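Local coordinates for protein soluble lytic murein transglycosylase (PDB 5OHU) that turns over bacterial peptidoglycan both exolytically and endolytically as a lytic transglycosylase, probably by cleaving glycosidic bonds of the glycan strands, at residues S494-F506 with Y610-G622. Numbering follows the deposited sequence.
Sequences SWIFAITRQESAF and YVQNVLSYAVIYG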
loop_
_atom_site.group_PDB
_atom_site.type_symbol
_atom_site.label_atom_id
_atom_site.label_comp_id
_atom_site.label_asym_id
_atom_site.label_seq_id
_atom_site.Cartn_x
_atom_site.Cartn_y
_atom_site.Cartn_z
ATOM N N SER A 494 -11.709 20.759 -13.405
ATOM C CA SER A 494 -11.431 20.262 -12.066
ATOM C C SER A 494 -11.156 18.767 -12.085
ATOM O O SER A 494 -10.361 18.271 -11.282
ATOM C CB SER A 494 -12.596 20.562 -11.129
ATOM O OG SER A 494 -13.770 19.932 -11.575
ATOM N N TRP A 495 -11.783 18.041 -13.005
ATOM C CA TRP A 495 -11.591 16.599 -13.065
ATOM C C TRP A 495 -10.157 16.253 -13.450
ATOM O O TRP A 495 -9.550 15.352 -12.859
ATOM C CB TRP A 495 -12.586 15.990 -14.049
ATOM C CG TRP A 495 -12.669 14.490 -13.986
ATOM C CD1 TRP A 495 -12.563 13.691 -12.867
ATOM C CD2 TRP A 495 -12.856 13.604 -15.095
ATOM N NE1 TRP A 495 -12.689 12.362 -13.222
ATOM C CE2 TRP A 495 -12.869 12.282 -14.582
ATOM C CE3 TRP A 495 -13.021 13.799 -16.475
ATOM C CZ2 TRP A 495 -13.034 11.162 -15.406
ATOM C CZ3 TRP A 495 -13.193 12.683 -17.298
ATOM C CH2 TRP A 495 -13.207 11.382 -16.755
ATOM N N ILE A 496 -9.582 16.978 -14.411
ATOM C CA ILE A 496 -8.237 16.641 -14.844
ATOM C C ILE A 496 -7.200 17.027 -13.780
ATOM O O ILE A 496 -6.214 16.308 -13.578
ATOM C CB ILE A 496 -7.964 17.284 -16.216
ATOM C CG1 ILE A 496 -6.724 16.691 -16.860
ATOM C CG2 ILE A 496 -7.778 18.776 -16.099
ATOM C CD1 ILE A 496 -6.512 17.195 -18.274
ATOM N N PHE A 497 -7.393 18.148 -13.082
ATOM C CA PHE A 497 -6.573 18.433 -11.908
ATOM C C PHE A 497 -6.685 17.304 -10.885
ATOM O O PHE A 497 -5.676 16.857 -10.328
ATOM C CB PHE A 497 -7.000 19.748 -11.259
ATOM C CG PHE A 497 -6.498 20.971 -11.953
ATOM C CD1 PHE A 497 -7.108 21.424 -13.111
ATOM C CD2 PHE A 497 -5.444 21.697 -11.426
ATOM C CE1 PHE A 497 -6.659 22.559 -13.746
ATOM C CE2 PHE A 497 -4.995 22.843 -12.054
ATOM C CZ PHE A 497 -5.605 23.271 -13.216
ATOM N N ALA A 498 -7.917 16.840 -10.629
ATOM C CA ALA A 498 -8.138 15.748 -9.684
ATOM C C ALA A 498 -7.420 14.472 -10.111
ATOM O O ALA A 498 -6.772 13.814 -9.293
ATOM C CB ALA A 498 -9.636 15.478 -9.529
ATOM N N ILE A 499 -7.546 14.091 -11.382
ATOM C CA ILE A 499 -6.893 12.877 -11.850
ATOM C C ILE A 499 -5.386 13.025 -11.711
ATOM O O ILE A 499 -4.687 12.105 -11.267
ATOM C CB ILE A 499 -7.316 12.584 -13.304
ATOM C CG1 ILE A 499 -8.770 12.100 -13.358
ATOM C CG2 ILE A 499 -6.327 11.622 -14.000
ATOM C CD1 ILE A 499 -8.957 10.613 -13.085
ATOM N N THR A 500 -4.868 14.202 -12.053
ATOM C CA THR A 500 -3.440 14.449 -11.914
ATOM C C THR A 500 -3.013 14.394 -10.454
ATOM O O THR A 500 -1.993 13.784 -10.120
ATOM C CB THR A 500 -3.104 15.800 -12.529
ATOM O OG1 THR A 500 -3.440 15.763 -13.915
ATOM C CG2 THR A 500 -1.636 16.116 -12.371
ATOM N N ARG A 501 -3.795 15.014 -9.569
ATOM C CA ARG A 501 -3.450 15.007 -8.155
ATOM C C ARG A 501 -3.374 13.578 -7.606
ATOM O O ARG A 501 -2.460 13.248 -6.840
ATOM C CB ARG A 501 -4.462 15.863 -7.390
ATOM C CG ARG A 501 -4.504 15.632 -5.881
ATOM C CD ARG A 501 -3.219 16.035 -5.182
ATOM N NE ARG A 501 -3.405 15.959 -3.741
ATOM C CZ ARG A 501 -3.227 14.848 -3.034
ATOM N NH1 ARG A 501 -2.849 13.728 -3.645
ATOM N NH2 ARG A 501 -3.425 14.859 -1.723
ATOM N N GLN A 502 -4.297 12.706 -8.022
ATOM C CA GLN A 502 -4.297 11.314 -7.580
ATOM C C GLN A 502 -3.163 10.513 -8.207
ATOM O O GLN A 502 -2.506 9.726 -7.523
ATOM C CB GLN A 502 -5.647 10.669 -7.924
ATOM C CG GLN A 502 -5.778 9.174 -7.713
ATOM C CD GLN A 502 -5.521 8.717 -6.267
ATOM O OE1 GLN A 502 -4.856 7.698 -6.039
ATOM N NE2 GLN A 502 -5.958 9.523 -5.296
ATOM N N GLU A 503 -2.910 10.710 -9.497
ATOM C CA GLU A 503 -1.975 9.847 -10.209
ATOM C C GLU A 503 -0.530 10.130 -9.808
ATOM O O GLU A 503 0.243 9.204 -9.539
ATOM C CB GLU A 503 -2.155 10.017 -11.725
ATOM C CG GLU A 503 -3.414 9.369 -12.302
ATOM C CD GLU A 503 -3.409 7.843 -12.186
ATOM O OE1 GLU A 503 -4.490 7.235 -12.285
ATOM O OE2 GLU A 503 -2.325 7.247 -11.991
ATOM N N SER A 504 -0.142 11.402 -9.783
ATOM C CA SER A 504 1.248 11.790 -9.605
ATOM C C SER A 504 1.475 12.767 -8.469
ATOM O O SER A 504 2.637 13.025 -8.134
ATOM C CB SER A 504 1.795 12.440 -10.887
ATOM O OG SER A 504 1.165 13.705 -11.087
ATOM N N ALA A 505 0.414 13.344 -7.896
ATOM C CA ALA A 505 0.549 14.444 -6.938
ATOM C C ALA A 505 1.403 15.558 -7.535
ATOM O O ALA A 505 2.215 16.188 -6.854
ATOM C CB ALA A 505 1.129 13.957 -5.607
ATOM N N PHE A 506 1.247 15.759 -8.842
ATOM C CA PHE A 506 1.876 16.839 -9.588
ATOM C C PHE A 506 3.393 16.739 -9.650
ATOM O O PHE A 506 4.070 17.741 -9.874
ATOM C CB PHE A 506 1.447 18.197 -9.033
ATOM C CG PHE A 506 0.085 18.607 -9.486
ATOM C CD1 PHE A 506 -1.046 18.161 -8.810
ATOM C CD2 PHE A 506 -0.071 19.416 -10.608
ATOM C CE1 PHE A 506 -2.309 18.522 -9.237
ATOM C CE2 PHE A 506 -1.328 19.794 -11.037
ATOM C CZ PHE A 506 -2.449 19.347 -10.353
ATOM N N TYR A 610 -9.508 5.130 -4.989
ATOM C CA TYR A 610 -9.174 5.964 -6.137
ATOM C C TYR A 610 -10.353 6.851 -6.541
ATOM O O TYR A 610 -10.228 8.079 -6.630
ATOM C CB TYR A 610 -8.744 5.062 -7.297
ATOM C CG TYR A 610 -8.271 5.797 -8.518
ATOM C CD1 TYR A 610 -9.180 6.308 -9.442
ATOM C CD2 TYR A 610 -6.907 5.985 -8.754
ATOM C CE1 TYR A 610 -8.737 6.984 -10.561
ATOM C CE2 TYR A 610 -6.463 6.657 -9.870
ATOM C CZ TYR A 610 -7.376 7.154 -10.772
ATOM O OH TYR A 610 -6.929 7.816 -11.898
ATOM N N VAL A 611 -11.507 6.238 -6.805
ATOM C CA VAL A 611 -12.683 6.991 -7.245
ATOM C C VAL A 611 -13.100 8.014 -6.190
ATOM O O VAL A 611 -13.371 9.178 -6.503
ATOM C CB VAL A 611 -13.837 6.018 -7.565
ATOM C CG1 VAL A 611 -15.130 6.782 -7.776
ATOM C CG2 VAL A 611 -13.490 5.151 -8.809
ATOM N N GLN A 612 -13.193 7.588 -4.930
ATOM C CA GLN A 612 -13.592 8.537 -3.901
ATOM C C GLN A 612 -12.602 9.686 -3.801
ATOM O O GLN A 612 -13.021 10.838 -3.620
ATOM C CB GLN A 612 -13.775 7.832 -2.563
ATOM C CG GLN A 612 -14.868 6.784 -2.597
ATOM C CD GLN A 612 -15.074 6.099 -1.252
ATOM O OE1 GLN A 612 -14.254 6.237 -0.343
ATOM N NE2 GLN A 612 -16.184 5.363 -1.117
ATOM N N ASN A 613 -11.302 9.414 -3.977
ATOM C CA ASN A 613 -10.316 10.493 -3.949
ATOM C C ASN A 613 -10.547 11.477 -5.096
ATOM O O ASN A 613 -10.588 12.695 -4.892
ATOM C CB ASN A 613 -8.885 9.949 -4.067
ATOM C CG ASN A 613 -8.378 9.260 -2.803
ATOM O OD1 ASN A 613 -7.289 8.662 -2.816
ATOM N ND2 ASN A 613 -9.198 9.226 -1.766
ATOM N N VAL A 614 -10.616 10.956 -6.327
ATOM C CA VAL A 614 -10.738 11.801 -7.512
ATOM C C VAL A 614 -11.990 12.666 -7.429
ATOM O O VAL A 614 -11.943 13.869 -7.692
ATOM C CB VAL A 614 -10.733 10.943 -8.789
ATOM C CG1 VAL A 614 -11.132 11.782 -10.005
ATOM C CG2 VAL A 614 -9.332 10.303 -8.998
ATOM N N LEU A 615 -13.129 12.072 -7.061
ATOM C CA LEU A 615 -14.345 12.871 -6.960
ATOM C C LEU A 615 -14.198 13.943 -5.893
ATOM O O LEU A 615 -14.624 15.084 -6.094
ATOM C CB LEU A 615 -15.557 11.986 -6.666
ATOM C CG LEU A 615 -15.944 11.040 -7.807
ATOM C CD1 LEU A 615 -17.018 10.015 -7.352
ATOM C CD2 LEU A 615 -16.434 11.842 -9.022
ATOM N N SER A 616 -13.613 13.592 -4.746
ATOM C CA SER A 616 -13.442 14.575 -3.680
ATOM C C SER A 616 -12.487 15.681 -4.114
ATOM O O SER A 616 -12.729 16.861 -3.845
ATOM C CB SER A 616 -12.924 13.891 -2.411
ATOM O OG SER A 616 -13.879 12.968 -1.897
ATOM N N TYR A 617 -11.404 15.313 -4.799
ATOM C CA TYR A 617 -10.431 16.306 -5.233
ATOM C C TYR A 617 -11.042 17.260 -6.247
ATOM O O TYR A 617 -10.735 18.459 -6.232
ATOM C CB TYR A 617 -9.189 15.622 -5.830
ATOM C CG TYR A 617 -8.394 14.743 -4.868
ATOM C CD1 TYR A 617 -8.601 14.800 -3.486
ATOM C CD2 TYR A 617 -7.444 13.846 -5.348
ATOM C CE1 TYR A 617 -7.874 13.990 -2.612
ATOM C CE2 TYR A 617 -6.710 13.048 -4.489
ATOM C CZ TYR A 617 -6.926 13.127 -3.124
ATOM O OH TYR A 617 -6.200 12.323 -2.280
ATOM N N ALA A 618 -11.911 16.745 -7.128
ATOM C CA ALA A 618 -12.526 17.597 -8.133
ATOM C C ALA A 618 -13.402 18.655 -7.486
ATOM O O ALA A 618 -13.509 19.768 -8.001
ATOM C CB ALA A 618 -13.336 16.763 -9.131
ATOM N N VAL A 619 -14.045 18.329 -6.362
ATOM C CA VAL A 619 -14.803 19.344 -5.646
ATOM C C VAL A 619 -13.879 20.474 -5.235
ATOM O O VAL A 619 -14.166 21.657 -5.462
ATOM C CB VAL A 619 -15.518 18.740 -4.424
ATOM C CG1 VAL A 619 -16.135 19.842 -3.603
ATOM C CG2 VAL A 619 -16.595 17.767 -4.855
ATOM N N ILE A 620 -12.744 20.121 -4.630
ATOM C CA ILE A 620 -11.815 21.142 -4.155
ATOM C C ILE A 620 -11.293 21.959 -5.324
ATOM O O ILE A 620 -11.255 23.193 -5.277
ATOM C CB ILE A 620 -10.671 20.488 -3.360
ATOM C CG1 ILE A 620 -11.256 19.765 -2.158
ATOM C CG2 ILE A 620 -9.669 21.531 -2.887
ATOM C CD1 ILE A 620 -12.087 20.678 -1.308
ATOM N N TYR A 621 -10.883 21.277 -6.397
ATOM C CA TYR A 621 -10.345 22.001 -7.536
ATOM C C TYR A 621 -11.410 22.879 -8.175
ATOM O O TYR A 621 -11.085 23.940 -8.724
ATOM C CB TYR A 621 -9.737 21.030 -8.542
ATOM C CG TYR A 621 -8.326 20.638 -8.177
ATOM C CD1 TYR A 621 -7.322 21.598 -8.106
ATOM C CD2 TYR A 621 -7.998 19.311 -7.882
ATOM C CE1 TYR A 621 -6.024 21.259 -7.762
ATOM C CE2 TYR A 621 -6.698 18.952 -7.547
ATOM C CZ TYR A 621 -5.711 19.937 -7.485
ATOM O OH TYR A 621 -4.409 19.607 -7.156
ATOM N N GLY A 622 -12.681 22.468 -8.083
ATOM C CA GLY A 622 -13.762 23.317 -8.560
ATOM C C GLY A 622 -13.779 24.670 -7.876
ATOM O O GLY A 622 -13.930 25.708 -8.527
HETATM O O HOH W 1 -4.821 6.330 -3.172
HETATM O O HOH W 2 -4.475 10.737 -3.272
#
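Tyr-610 OH donates to Glu-503 OE1 at 2.5 Å, meeting the carboxylate on its anti side and 17° out of its plane. The phenol reaches there because Tyr-610 CG lies anti to the backbone N (chi1 -176°), while Glu-503 bends at chi2 to meet it. Beside this bond, Gln-502 CG approaches the Tyr-610 ring obliquely, 3.4 Å from CE2, and its side chain fills a hole among Tyr-610, Asn-613, Val-614 and Tyr-617. Gln-502 NE2 makes a weak bond to Asn-613 OD1, and a water links Gln-502 NE2, again weakly, to Tyr-617 OH. These contacts join helices 493-504 and 605-624 of the lysozyme-like transglycosylase domain, the first carrying the Glu-Ser pair characteristic of the Slt family. Their axes approach to 7.8 Å, a closeness matched by the small Ala-498, whose CB lies 3.9 Å from Ala-618 CB. Val-614 is a reciprocal knob among Trp-495, Ala-498, Ile-499 and Gln-502; its CG1 meets the Trp-495 ring at the edge, beside NE1, which bonds to Ser-573. Tyr-617 OH lies over one face of the Arg-501 guanidinium, whose NE bonds to Arg-473 O. At the far end Phe-497 CB stands 3.5 Å from the Tyr-621 ring centroid, 12° off its normal, a CH-pi contact; Tyr-621 OH bonds to Pro-475 O.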